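Local coordinates for ferritin (Mycoplasma penetrans, PDB 7DIE), which probably takes up and stores iron, binding it at ferroxidase centres of an atypical kind inside a cage of 24 subunits, at residues A[16-19]-A[20-24]; A[24-27]-A[28-32]; A[46-49]-A[50-54]; A[54-57]-A[58-62]. One frame throughout, in Å; residues are numbered along the deposited sequence.

Contact 1. Residues A[16-19]-A[20-24]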
ATOM      1  N   VAL A  16      26.151  -5.317  47.057  1.00 27.63           N
ATOM      2  CA  VAL A  16      25.499  -5.486  45.754  1.00 27.71           C
ATOM      3  C   VAL A  16      25.594  -6.941  45.318  1.00 28.17           C
ATOM      4  O   VAL A  16      24.618  -7.542  44.859  1.00 27.92           O
ATOM      5  CB  VAL A  16      26.119  -4.544  44.708  1.00 27.87           C
ATOM      6  CG1 VAL A  16      25.545  -4.849  43.320  1.00 32.22           C
ATOM      7  CG2 VAL A  16      25.869  -3.074  45.073  1.00 27.20           C
ATOM      8  N   SER A  17      26.787  -7.520  45.452  1.00 26.77           N
ATOM      9  CA  SER A  17      27.002  -8.928  45.162  1.00 25.05           C
ATOM     10  C   SER A  17      26.107  -9.811  46.026  1.00 29.33           C
ATOM     11  O   SER A  17      25.525 -10.788  45.542  1.00 29.17           O
ATOM     12  CB  SER A  17      28.492  -9.223  45.387  1.00 29.33           C
ATOM     13  OG  SER A  17      28.988 -10.239  44.573  1.00 40.06           O
ATOM     14  N   LYS A  18      25.973  -9.482  47.309  1.00 28.22           N
ATOM     15  CA  LYS A  18      25.093 -10.270  48.165  1.00 25.36           C
ATOM     16  C   LYS A  18      23.649 -10.156  47.710  1.00 25.62           C
ATOM     17  O   LYS A  18      22.898 -11.135  47.739  1.00 27.23           O
ATOM     18  CB  LYS A  18      25.219  -9.824  49.623  1.00 29.81           C
ATOM     19  CG  LYS A  18      24.247 -10.563  50.543  1.00 38.36           C
ATOM     20  CD  LYS A  18      24.357 -10.113  51.989  1.00 46.94           C
ATOM     21  CE  LYS A  18      23.547 -11.027  52.900  1.00 54.04           C
ATOM     22  NZ  LYS A  18      23.640 -10.626  54.328  1.00 59.41           N
ATOM     23  N   HIS A  19      23.231  -8.966  47.293  1.00 25.50           N
ATOM     24  CA  HIS A  19      21.855  -8.867  46.835  1.00 25.02           C
ATOM     25  C   HIS A  19      21.634  -9.670  45.549  1.00 24.68           C
ATOM     26  O   HIS A  19      20.558 -10.252  45.355  1.00 26.65           O
ATOM     27  CB  HIS A  19      21.443  -7.420  46.624  1.00 24.17           C
ATOM     28  CG  HIS A  19      20.009  -7.317  46.238  1.00 26.52           C
ATOM     29  ND1 HIS A  19      18.994  -7.702  47.091  1.00 25.93           N
ATOM     30  CD2 HIS A  19      19.424  -7.021  45.056  1.00 26.56           C
ATOM     31  CE1 HIS A  19      17.839  -7.596  46.462  1.00 27.48           C
ATOM     32  NE2 HIS A  19      18.073  -7.183  45.228  1.00 27.30           N
ATOM     33  N   TYR A  20      22.629  -9.719  44.659  1.00 26.34           N
ATOM     34  CA  TYR A  20      22.523 -10.630  43.514  1.00 27.10           C
ATOM     35  C   TYR A  20      22.252 -12.054  43.985  1.00 27.46           C
ATOM     36  O   TYR A  20      21.373 -12.749  43.452  1.00 24.38           O
ATOM     37  CB  TYR A  20      23.800 -10.572  42.666  1.00 25.40           C
ATOM     38  CG  TYR A  20      23.756 -11.441  41.403  1.00 26.15           C
ATOM     39  CD1 TYR A  20      23.926 -12.812  41.474  1.00 29.08           C
ATOM     40  CD2 TYR A  20      23.583 -10.869  40.149  1.00 26.77           C
ATOM     41  CE1 TYR A  20      23.888 -13.610  40.336  1.00 29.54           C
ATOM     42  CE2 TYR A  20      23.562 -11.655  38.990  1.00 30.50           C
ATOM     43  CZ  TYR A  20      23.718 -13.029  39.095  1.00 29.94           C
ATOM     44  OH  TYR A  20      23.690 -13.843  37.969  1.00 30.57           O
ATOM     45  N   ASN A  21      23.006 -12.514  44.992  1.00 26.01           N
ATOM     46  CA  ASN A  21      22.787 -13.866  45.502  1.00 27.50           C
ATOM     47  C   ASN A  21      21.387 -14.025  46.084  1.00 26.09           C
ATOM     48  O   ASN A  21      20.816 -15.113  46.024  1.00 26.09           O
ATOM     49  CB  ASN A  21      23.843 -14.218  46.562  1.00 26.75           C
ATOM     50  CG  ASN A  21      25.187 -14.569  45.955  1.00 31.44           C
ATOM     51  OD1 ASN A  21      25.462 -15.736  45.674  1.00 30.74           O
ATOM     52  ND2 ASN A  21      26.024 -13.560  45.725  1.00 34.67           N
ATOM     53  N   VAL A  22      20.831 -12.964  46.673  1.00 25.96           N
ATOM     54  CA  VAL A  22      19.487 -13.064  47.240  1.00 22.70           C
ATOM     55  C   VAL A  22      18.439 -13.144  46.134  1.00 25.63           C
ATOM     56  O   VAL A  22      17.467 -13.914  46.232  1.00 26.48           O
ATOM     57  CB  VAL A  22      19.223 -11.888  48.197  1.00 25.55           C
ATOM     58  CG1 VAL A  22      17.754 -11.868  48.629  1.00 27.40           C
ATOM     59  CG2 VAL A  22      20.149 -11.988  49.425  1.00 26.97           C
ATOM     60  N   GLU A  23      18.609 -12.361  45.058  1.00 26.51           N
ATOM     61  CA  GLU A  23      17.681 -12.491  43.924  1.00 24.55           C
ATOM     62  C   GLU A  23      17.795 -13.865  43.266  1.00 27.01           C
ATOM     63  O   GLU A  23      16.790 -14.443  42.827  1.00 27.38           O
ATOM     64  CB  GLU A  23      17.946 -11.397  42.885  1.00 25.36           C
ATOM     65  CG  GLU A  23      17.833  -9.959  43.426  1.00 25.05           C
ATOM     66  CD  GLU A  23      16.414  -9.409  43.348  1.00 28.04           C
ATOM     67  OE1 GLU A  23      15.453 -10.209  43.217  1.00 26.57           O
ATOM     68  OE2 GLU A  23      16.263  -8.169  43.413  1.00 27.83           O
ATOM     69  N   LEU A  24      19.017 -14.391  43.163  1.00 25.20           N
ATOM     70  CA  LEU A  24      19.210 -15.730  42.613  1.00 24.88           C
ATOM     71  C   LEU A  24      18.658 -16.790  43.553  1.00 28.88           C
ATOM     72  O   LEU A  24      18.137 -17.817  43.108  1.00 26.53           O
ATOM     73  CB  LEU A  24      20.704 -15.973  42.342  1.00 24.81           C
ATOM     74  CG  LEU A  24      21.119 -17.371  41.865  1.00 26.69           C
ATOM     75  CD1 LEU A  24      20.343 -17.769  40.602  1.00 27.76           C
ATOM     76  CD2 LEU A  24      22.653 -17.415  41.626  1.00 26.22           C
TER
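The imidazole of His-19 and the carboxylate of Glu-23 meet one turn apart on helix 10-39: His-19 NE2 gives its hydrogen to Glu-23 OE2 at 2.7 Å. This His-carboxylate hydrogen bond is bent, 134° at the hydrogen. OE2 lies near the edge of the ring, while NE2 comes from above the carboxylate plane, and the two flat groups stand 76° apart. CG of Glu-23, anti to the carbonyl carbon (chi1 -58°), lies 3.3 Å from His-19 NE2, and the bend at chi2 then carries OE2 there. On another side of the helix Ser-17 O takes two hydrogens from Asn-21, the backbone N at 3.1 Å and the side-chain ND2 at 2.8 Å, from opposite faces of the carbonyl plane. All this belongs to the first long helix of the ferritin four-helix bundle, where Glu-23 is a second-shell residue of the iron site: OE2 also bonds to ND1 of the iron ligand His-60, and OE1 forms a salt bridge with Lys-56. The far nitrogen of His-19, ND1, is held by Ser-108 OG on helix 91-118. Asn-21 is fixed in turn by the loop beyond helix 43-70, its OD1 bonded to Asn-78 N and ND2 also to Lys-76 O.

Contact 2. Residues A[24-27]-A[28-32]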
ATOM      1  N   LEU A  24      19.017 -14.391  43.163  1.00 25.20           N
ATOM      2  CA  LEU A  24      19.210 -15.730  42.613  1.00 24.88           C
ATOM      3  C   LEU A  24      18.658 -16.790  43.553  1.00 28.88           C
ATOM      4  O   LEU A  24      18.137 -17.817  43.108  1.00 26.53           O
ATOM      5  CB  LEU A  24      20.704 -15.973  42.342  1.00 24.81           C
ATOM      6  CG  LEU A  24      21.119 -17.371  41.865  1.00 26.69           C
ATOM      7  CD1 LEU A  24      20.343 -17.769  40.602  1.00 27.76           C
ATOM      8  CD2 LEU A  24      22.653 -17.415  41.626  1.00 26.22           C
ATOM      9  N   CYS A  25      18.770 -16.569  44.863  1.00 28.15           N
ATOM     10  CA  CYS A  25      18.174 -17.522  45.787  1.00 29.24           C
ATOM     11  C   CYS A  25      16.671 -17.598  45.553  1.00 26.47           C
ATOM     12  O   CYS A  25      16.088 -18.692  45.504  1.00 27.06           O
ATOM     13  CB  CYS A  25      18.500 -17.117  47.233  1.00 30.14           C
ATOM     14  SG  CYS A  25      17.864 -18.266  48.472  1.00 30.26           S
ATOM     15  N   ALA A  26      16.042 -16.441  45.326  1.00 25.12           N
ATOM     16  CA  ALA A  26      14.618 -16.390  45.016  1.00 27.24           C
ATOM     17  C   ALA A  26      14.319 -17.114  43.714  1.00 28.60           C
ATOM     18  O   ALA A  26      13.386 -17.918  43.644  1.00 29.14           O
ATOM     19  CB  ALA A  26      14.143 -14.935  44.944  1.00 27.69           C
ATOM     20  N   ALA A  27      15.107 -16.837  42.668  1.00 26.69           N
ATOM     21  CA  ALA A  27      14.923 -17.529  41.390  1.00 27.60           C
ATOM     22  C   ALA A  27      15.022 -19.033  41.573  1.00 28.60           C
ATOM     23  O   ALA A  27      14.159 -19.788  41.104  1.00 26.95           O
ATOM     24  CB  ALA A  27      15.966 -17.056  40.368  1.00 28.19           C
ATOM     25  N   ASN A  28      16.087 -19.481  42.248  1.00 27.01           N
ATOM     26  CA  ASN A  28      16.286 -20.901  42.516  1.00 26.11           C
ATOM     27  C   ASN A  28      15.114 -21.495  43.276  1.00 32.63           C
ATOM     28  O   ASN A  28      14.670 -22.606  42.969  1.00 29.57           O
ATOM     29  CB  ASN A  28      17.587 -21.107  43.303  1.00 27.64           C
ATOM     30  CG  ASN A  28      18.814 -20.978  42.422  1.00 31.60           C
ATOM     31  OD1 ASN A  28      18.725 -21.186  41.213  1.00 27.87           O
ATOM     32  ND2 ASN A  28      19.969 -20.653  43.021  1.00 27.34           N
ATOM     33  N   LEU A  29      14.621 -20.789  44.292  1.00 27.18           N
ATOM     34  CA  LEU A  29      13.454 -21.281  45.023  1.00 25.64           C
ATOM     35  C   LEU A  29      12.232 -21.361  44.117  1.00 26.74           C
ATOM     36  O   LEU A  29      11.494 -22.361  44.134  1.00 28.13           O
ATOM     37  CB  LEU A  29      13.171 -20.392  46.243  1.00 28.71           C
ATOM     38  CG  LEU A  29      11.899 -20.840  46.982  1.00 31.11           C
ATOM     39  CD1 LEU A  29      12.088 -22.218  47.643  1.00 30.05           C
ATOM     40  CD2 LEU A  29      11.431 -19.808  47.997  1.00 31.74           C
ATOM     41  N   TYR A  30      12.013 -20.334  43.288  1.00 26.85           N
ATOM     42  CA  TYR A  30      10.803 -20.314  42.460  1.00 28.79           C
ATOM     43  C   TYR A  30      10.818 -21.427  41.416  1.00 26.88           C
ATOM     44  O   TYR A  30       9.771 -22.022  41.121  1.00 24.44           O
ATOM     45  CB  TYR A  30      10.625 -18.934  41.795  1.00 25.99           C
ATOM     46  CG  TYR A  30      10.453 -17.816  42.808  1.00 28.54           C
ATOM     47  CD1 TYR A  30      10.007 -18.096  44.099  1.00 28.93           C
ATOM     48  CD2 TYR A  30      10.769 -16.486  42.495  1.00 27.09           C
ATOM     49  CE1 TYR A  30       9.865 -17.083  45.056  1.00 28.27           C
ATOM     50  CE2 TYR A  30      10.627 -15.462  43.444  1.00 28.88           C
ATOM     51  CZ  TYR A  30      10.176 -15.780  44.729  1.00 31.65           C
ATOM     52  OH  TYR A  30      10.032 -14.805  45.696  1.00 30.41           O
ATOM     53  N   PHE A  31      11.981 -21.736  40.842  1.00 26.47           N
ATOM     54  CA  PHE A  31      12.006 -22.856  39.904  1.00 28.07           C
ATOM     55  C   PHE A  31      11.751 -24.174  40.630  1.00 28.58           C
ATOM     56  O   PHE A  31      11.079 -25.062  40.095  1.00 27.86           O
ATOM     57  CB  PHE A  31      13.338 -22.881  39.142  1.00 27.34           C
ATOM     58  CG  PHE A  31      13.488 -21.737  38.168  1.00 26.37           C
ATOM     59  CD1 PHE A  31      12.521 -21.507  37.196  1.00 31.18           C
ATOM     60  CD2 PHE A  31      14.576 -20.882  38.242  1.00 26.74           C
ATOM     61  CE1 PHE A  31      12.642 -20.454  36.291  1.00 29.00           C
ATOM     62  CE2 PHE A  31      14.708 -19.822  37.355  1.00 26.53           C
ATOM     63  CZ  PHE A  31      13.732 -19.610  36.370  1.00 28.31           C
ATOM     64  N   HIS A  32      12.285 -24.325  41.847  1.00 29.96           N
ATOM     65  CA  HIS A  32      11.932 -25.483  42.668  1.00 27.63           C
ATOM     66  C   HIS A  32      10.428 -25.528  42.931  1.00 27.17           C
ATOM     67  O   HIS A  32       9.768 -26.558  42.709  1.00 30.40           O
ATOM     68  CB  HIS A  32      12.719 -25.441  43.987  1.00 28.07           C
ATOM     69  CG  HIS A  32      12.270 -26.455  44.994  1.00 32.22           C
ATOM     70  ND1 HIS A  32      12.471 -27.814  44.833  1.00 30.64           N
ATOM     71  CD2 HIS A  32      11.621 -26.308  46.174  1.00 31.88           C
ATOM     72  CE1 HIS A  32      11.961 -28.455  45.871  1.00 31.52           C
ATOM     73  NE2 HIS A  32      11.452 -27.566  46.704  1.00 31.36           N
TER
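Tyr-30 and Phe-31 both set CG anti to their own carbonyl carbon (chi1 -62° and -70°), which swings the rings back toward the preceding turn. The phenol of Tyr-30 thereby lies over Ala-26, whose carbonyl O sits 3.0 Å above one ring face, offset toward the rim, while Ala-26 CB approaches Tyr-30 CE2 at 3.9 Å. Phe-31 is turned differently: its CD2 comes to 3.1 Å from Ala-27 O, with the oxygen oblique to the ring, and CE2 makes a looser apolar contact with Ala-27 CB at 4.3 Å. The same two carbonyls accept the backbone N-H groups of Tyr-30 and Phe-31, but it is Ala-26 O that an aromatic face also covers. On the side of Leu-24, the amide of Asn-28 crosses the end of the leucine, with ND2 3.7 Å from Leu-24 CG; ND2 finds its hydrogen-bond acceptor in Ser-81 O of the long connecting loop. Tyr-30 turns toward Met-52 of helix 43-70 and toward helix 91-118, where its OH is bonded to Glu-102, while Phe-31 and Asn-28 pack on Tyr-20 and Leu-24 of the second subunit, as on the first helix of a ferritin four-helix bundle.

Contact 3. Residues A[46-49]-A[50-54]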
ATOM      1  N   ALA A  46       2.379 -23.344  38.811  1.00 23.81           N
ATOM      2  CA  ALA A  46       3.729 -23.711  38.383  1.00 26.36           C
ATOM      3  C   ALA A  46       4.262 -22.727  37.343  1.00 28.37           C
ATOM      4  O   ALA A  46       5.411 -22.280  37.421  1.00 25.61           O
ATOM      5  CB  ALA A  46       3.720 -25.137  37.824  1.00 28.53           C
ATOM      6  N   ALA A  47       3.429 -22.372  36.360  1.00 27.00           N
ATOM      7  CA  ALA A  47       3.844 -21.416  35.330  1.00 28.53           C
ATOM      8  C   ALA A  47       4.103 -20.040  35.922  1.00 29.90           C
ATOM      9  O   ALA A  47       5.007 -19.318  35.478  1.00 28.01           O
ATOM     10  CB  ALA A  47       2.770 -21.332  34.240  1.00 28.25           C
ATOM     11  N   PHE A  48       3.300 -19.651  36.910  1.00 23.43           N
ATOM     12  CA  PHE A  48       3.548 -18.414  37.645  1.00 27.86           C
ATOM     13  C   PHE A  48       4.942 -18.402  38.259  1.00 26.61           C
ATOM     14  O   PHE A  48       5.655 -17.392  38.196  1.00 27.50           O
ATOM     15  CB  PHE A  48       2.474 -18.257  38.724  1.00 27.91           C
ATOM     16  CG  PHE A  48       2.735 -17.145  39.694  1.00 29.88           C
ATOM     17  CD1 PHE A  48       2.442 -15.829  39.358  1.00 29.59           C
ATOM     18  CD2 PHE A  48       3.238 -17.419  40.957  1.00 30.29           C
ATOM     19  CE1 PHE A  48       2.685 -14.789  40.260  1.00 33.67           C
ATOM     20  CE2 PHE A  48       3.487 -16.383  41.865  1.00 33.93           C
ATOM     21  CZ  PHE A  48       3.212 -15.068  41.512  1.00 30.81           C
ATOM     22  N   PHE A  49       5.335 -19.502  38.897  1.00 26.86           N
ATOM     23  CA  PHE A  49       6.660 -19.528  39.504  1.00 25.66           C
ATOM     24  C   PHE A  49       7.748 -19.506  38.444  1.00 25.21           C
ATOM     25  O   PHE A  49       8.802 -18.898  38.649  1.00 25.68           O
ATOM     26  CB  PHE A  49       6.800 -20.736  40.423  1.00 25.03           C
ATOM     27  CG  PHE A  49       6.226 -20.498  41.783  1.00 25.54           C
ATOM     28  CD1 PHE A  49       6.728 -19.478  42.590  1.00 26.21           C
ATOM     29  CD2 PHE A  49       5.159 -21.253  42.244  1.00 29.09           C
ATOM     30  CE1 PHE A  49       6.180 -19.238  43.845  1.00 32.26           C
ATOM     31  CE2 PHE A  49       4.607 -21.023  43.504  1.00 29.44           C
ATOM     32  CZ  PHE A  49       5.118 -20.011  44.303  1.00 27.30           C
ATOM     33  N   VAL A  50       7.513 -20.145  37.295  1.00 26.65           N
ATOM     34  CA  VAL A  50       8.506 -20.052  36.226  1.00 25.03           C
ATOM     35  C   VAL A  50       8.653 -18.604  35.777  1.00 23.44           C
ATOM     36  O   VAL A  50       9.766 -18.120  35.530  1.00 28.17           O
ATOM     37  CB  VAL A  50       8.132 -20.972  35.048  1.00 27.44           C
ATOM     38  CG1 VAL A  50       9.052 -20.687  33.869  1.00 30.95           C
ATOM     39  CG2 VAL A  50       8.258 -22.436  35.459  1.00 26.46           C
ATOM     40  N   LYS A  51       7.529 -17.895  35.659  1.00 25.66           N
ATOM     41  CA  LYS A  51       7.582 -16.491  35.266  1.00 25.91           C
ATOM     42  C   LYS A  51       8.339 -15.665  36.295  1.00 28.03           C
ATOM     43  O   LYS A  51       9.175 -14.828  35.933  1.00 25.71           O
ATOM     44  CB  LYS A  51       6.170 -15.951  35.081  1.00 26.05           C
ATOM     45  CG  LYS A  51       6.114 -14.453  34.728  1.00 32.71           C
ATOM     46  CD  LYS A  51       4.688 -13.917  34.815  1.00 45.95           C
ATOM     47  CE  LYS A  51       4.664 -12.385  34.818  1.00 62.45           C
ATOM     48  NZ  LYS A  51       3.268 -11.823  34.728  1.00 67.09           N
ATOM     49  N   MET A  52       8.080 -15.903  37.583  1.00 25.40           N
ATOM     50  CA  MET A  52       8.757 -15.128  38.624  1.00 24.40           C
ATOM     51  C   MET A  52      10.260 -15.387  38.603  1.00 26.52           C
ATOM     52  O   MET A  52      11.063 -14.452  38.693  1.00 26.48           O
ATOM     53  CB  MET A  52       8.180 -15.463  40.006  1.00 26.34           C
ATOM     54  CG  MET A  52       6.723 -15.074  40.225  1.00 32.08           C
ATOM     55  SD  MET A  52       6.393 -13.322  40.014  1.00 42.68           S
ATOM     56  CE  MET A  52       7.296 -12.606  41.382  1.00 42.62           C
ATOM     57  N   GLY A  53      10.661 -16.659  38.502  1.00 26.43           N
ATOM     58  CA  GLY A  53      12.082 -16.967  38.463  1.00 26.25           C
ATOM     59  C   GLY A  53      12.756 -16.421  37.218  1.00 28.57           C
ATOM     60  O   GLY A  53      13.884 -15.922  37.279  1.00 26.62           O
ATOM     61  N   SER A  54      12.079 -16.514  36.068  1.00 27.38           N
ATOM     62  CA  SER A  54      12.660 -15.964  34.844  1.00 27.57           C
ATOM     63  C   SER A  54      12.813 -14.453  34.948  1.00 25.13           C
ATOM     64  O   SER A  54      13.804 -13.890  34.462  1.00 27.80           O
ATOM     65  CB  SER A  54      11.803 -16.336  33.633  1.00 26.79           C
ATOM     66  OG  SER A  54      11.716 -17.751  33.529  1.00 30.19           O
TER
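Met-52 N donates to Phe-48 O at 2.9 Å, and the side chains of the same two residues meet beside this backbone bond. Met-52 CG sits over one face of the Phe-48 ring, 3.9 Å from its centroid and only 18° off the normal, a CH-pi contact displaced toward CZ. SD follows at 4.5 Å from the same centroid but obliquely, 34° off the normal, which adds a Met-aromatic contact. The first torsion of Met-52 (chi1 -65°) sets CG over the ring, and the bend at chi2 keeps SD beside it. Met-52 CG also lies 3.3 Å from Phe-48 O. Within 50-54, Val-50 O is gripped twice by Ser-54, through OG at 2.8 Å and through the backbone N at 2.9 Å, the two donors arriving from opposite faces of the carbonyl plane. Around the Phe-48 and Met-52 pair, Ile-142 of helix 122-150 touches both side chains and Tyr-30 of helix 10-39 covers Met-52. Lys-51 points elsewhere, its NZ bonded to Lys-166 O. The side chain of Met-52 is about 5 Å from a bound iron and about 4 Å from the side chain of Asp-138, with Phe-48 backing the methionine from the side away from the metal. The chemistry implies that Met-52 offers the iron no charged group, the acidic ligands Asp-55, Asp-134 and Asp-138 probably offsetting the metal charge.

Contact 4. Residues A[54-57]-A[58-62]. With FE (Fe (III) ion), chain G.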
ATOM      1  N   SER A  54      12.079 -16.514  36.068  1.00 27.38           N
ATOM      2  CA  SER A  54      12.660 -15.964  34.844  1.00 27.57           C
ATOM      3  C   SER A  54      12.813 -14.453  34.948  1.00 25.13           C
ATOM      4  O   SER A  54      13.804 -13.890  34.462  1.00 27.80           O
ATOM      5  CB  SER A  54      11.803 -16.336  33.633  1.00 26.79           C
ATOM      6  OG  SER A  54      11.716 -17.751  33.529  1.00 30.19           O
ATOM      7  N   ASP A  55      11.845 -13.773  35.571  0.62 24.86           N
ATOM      8  CA  ASP A  55      11.956 -12.327  35.746  0.62 25.87           C
ATOM      9  C   ASP A  55      13.134 -11.965  36.645  0.62 28.55           C
ATOM     10  O   ASP A  55      13.858 -10.994  36.379  0.62 27.30           O
ATOM     11  CB  ASP A  55      10.659 -11.750  36.325  0.62 28.61           C
ATOM     12  CG  ASP A  55      10.828 -10.312  36.797  0.62 32.37           C
ATOM     13  OD1 ASP A  55      11.009  -9.439  35.927  0.62 32.97           O
ATOM     14  OD2 ASP A  55      10.797 -10.052  38.024  0.62 31.12           O
ATOM     15  N   LYS A  56      13.344 -12.726  37.721  1.00 25.40           N
ATOM     16  CA  LYS A  56      14.523 -12.463  38.551  1.00 26.36           C
ATOM     17  C   LYS A  56      15.794 -12.532  37.712  1.00 26.28           C
ATOM     18  O   LYS A  56      16.696 -11.702  37.864  1.00 25.02           O
ATOM     19  CB  LYS A  56      14.613 -13.457  39.716  1.00 29.92           C
ATOM     20  CG  LYS A  56      13.498 -13.327  40.764  1.00 25.95           C
ATOM     21  CD  LYS A  56      13.409 -11.901  41.322  1.00 27.16           C
ATOM     22  CE  LYS A  56      12.442 -11.805  42.524  1.00 29.30           C
ATOM     23  NZ  LYS A  56      12.435 -10.410  43.108  1.00 29.32           N
ATOM     24  N   GLN A  57      15.880 -13.509  36.804  1.00 23.61           N
ATOM     25  CA  GLN A  57      17.068 -13.607  35.951  1.00 26.82           C
ATOM     26  C   GLN A  57      17.158 -12.425  34.993  1.00 29.99           C
ATOM     27  O   GLN A  57      18.198 -11.766  34.891  1.00 27.50           O
ATOM     28  CB  GLN A  57      17.047 -14.902  35.146  1.00 26.09           C
ATOM     29  CG  GLN A  57      17.026 -16.196  35.952  1.00 28.68           C
ATOM     30  CD  GLN A  57      16.712 -17.383  35.059  1.00 28.63           C
ATOM     31  OE1 GLN A  57      15.940 -17.257  34.113  1.00 28.74           O
ATOM     32  NE2 GLN A  57      17.332 -18.525  35.331  1.00 32.16           N
ATOM     33  N   SER A  58      16.088 -12.169  34.247  1.00 29.13           N
ATOM     34  CA  SER A  58      16.194 -11.266  33.112  1.00 30.48           C
ATOM     35  C   SER A  58      16.119  -9.804  33.509  1.00 30.30           C
ATOM     36  O   SER A  58      16.602  -8.940  32.761  1.00 29.49           O
ATOM     37  CB  SER A  58      15.085 -11.585  32.101  1.00 30.15           C
ATOM     38  OG  SER A  58      13.831 -11.218  32.645  1.00 33.12           O
ATOM     39  N   ALA A  59      15.524  -9.491  34.652  1.00 26.96           N
ATOM     40  CA  ALA A  59      15.348  -8.099  35.043  1.00 24.20           C
ATOM     41  C   ALA A  59      16.167  -7.707  36.266  1.00 30.20           C
ATOM     42  O   ALA A  59      16.678  -6.592  36.313  1.00 27.57           O
ATOM     43  CB  ALA A  59      13.870  -7.807  35.316  1.00 24.04           C
ATOM     44  N   HIS A  60      16.324  -8.597  37.249  1.00 25.14           N
ATOM     45  CA  HIS A  60      17.022  -8.226  38.486  1.00 24.63           C
ATOM     46  C   HIS A  60      18.506  -8.559  38.406  1.00 26.49           C
ATOM     47  O   HIS A  60      19.353  -7.663  38.456  1.00 26.50           O
ATOM     48  CB  HIS A  60      16.384  -8.937  39.682  1.00 22.87           C
ATOM     49  CG  HIS A  60      14.965  -8.524  39.929  1.00 26.41           C
ATOM     50  ND1 HIS A  60      14.574  -7.844  41.062  1.00 29.39           N
ATOM     51  CD2 HIS A  60      13.849  -8.676  39.176  1.00 29.49           C
ATOM     52  CE1 HIS A  60      13.273  -7.610  41.007  1.00 29.12           C
ATOM     53  NE2 HIS A  60      12.810  -8.092  39.867  1.00 30.68           N
ATOM     54  N   MET A  61      18.826  -9.847  38.263  1.00 25.27           N
ATOM     55  CA  MET A  61      20.226 -10.262  38.197  1.00 24.63           C
ATOM     56  C   MET A  61      20.953  -9.579  37.042  1.00 25.44           C
ATOM     57  O   MET A  61      22.120  -9.207  37.172  1.00 27.12           O
ATOM     58  CB  MET A  61      20.293 -11.785  38.070  1.00 25.81           C
ATOM     59  CG  MET A  61      19.787 -12.495  39.312  1.00 27.02           C
ATOM     60  SD  MET A  61      19.124 -14.155  39.053  1.00 30.08           S
ATOM     61  CE  MET A  61      20.456 -14.880  38.153  1.00 25.61           C
ATOM     62  N   SER A  62      20.278  -9.407  35.895  1.00 29.95           N
ATOM     63  CA  SER A  62      20.931  -8.773  34.752  1.00 26.41           C
ATOM     64  C   SER A  62      21.310  -7.330  35.063  1.00 25.10           C
ATOM     65  O   SER A  62      22.405  -6.888  34.708  1.00 27.09           O
ATOM     66  CB  SER A  62      20.021  -8.812  33.517  1.00 27.93           C
ATOM     67  OG  SER A  62      18.838  -8.057  33.746  1.00 35.06           O
TER
HETATM   68 FE    FE G 201      10.548  -8.129  39.250  0.68 36.02          FE
HETATM   69  O   HOH W   1      10.804  -7.151  37.092  1.00 40.83           O
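Metal coordination dominates: Asp-55 OD2 and His-60 NE2 both bind the iron at 2.3 Å, with the carboxylate and imidazole planes 88° apart. Asp-55 has two conformers; in the one described here, to which the metal bond belongs, CG is anti to the backbone N (chi1 168°), bringing the carboxylate alongside the next turn. A water completes this part of the shell, 2.4 Å from the iron, and donates a hydrogen to Asp-55 OD1. Asp-134 and Asp-138 supply further ligands from helix 122-150. In a CH-pi contact, Lys-56 CD lies over the centre of the His-60 ring at 3.9 Å from the centroid; NZ continues over the same ring to a salt bridge with Glu-102 and a hydrogen bond with the iron ligand Asp-138. Among the backbone bonds, Lys-56 O accepts Met-61 N at 2.9 Å and, weakly, His-60 N; the former marks a wider pi-type turn at 58-61, consistent with letting two ligands five residues apart face one iron. The hydroxyl of Ser-62 folds back onto Ser-58 O at 2.6 Å. Helix 43-70 thus faces helix 122-150 through its metal ligands, helix 10-39 through Met-61 on Tyr-20 and Leu-24, and the second subunit through Gln-57.

How the contacts relate
From the N terminus, contact 1 and contact 2 follow directly along helix 10-39, sharing Leu-24; contacts 3 and 4 do the same on helix 43-70, sharing Ser-54. Each joins residues about one turn apart within a single helix, so none closes a long loop, and none nests within another. The ties run between the helices. Contact 1 meets contact 4 where Glu-23 joins His-60 and Lys-56, linking the first helix to the iron ligands. Contact 2 packs against contact 3 through Tyr-30 on Met-52, and against both 3 and 4 through Phe-31. Contacts 1 and 3, centres about 19 Å apart, do not touch. All four reach the second subunit.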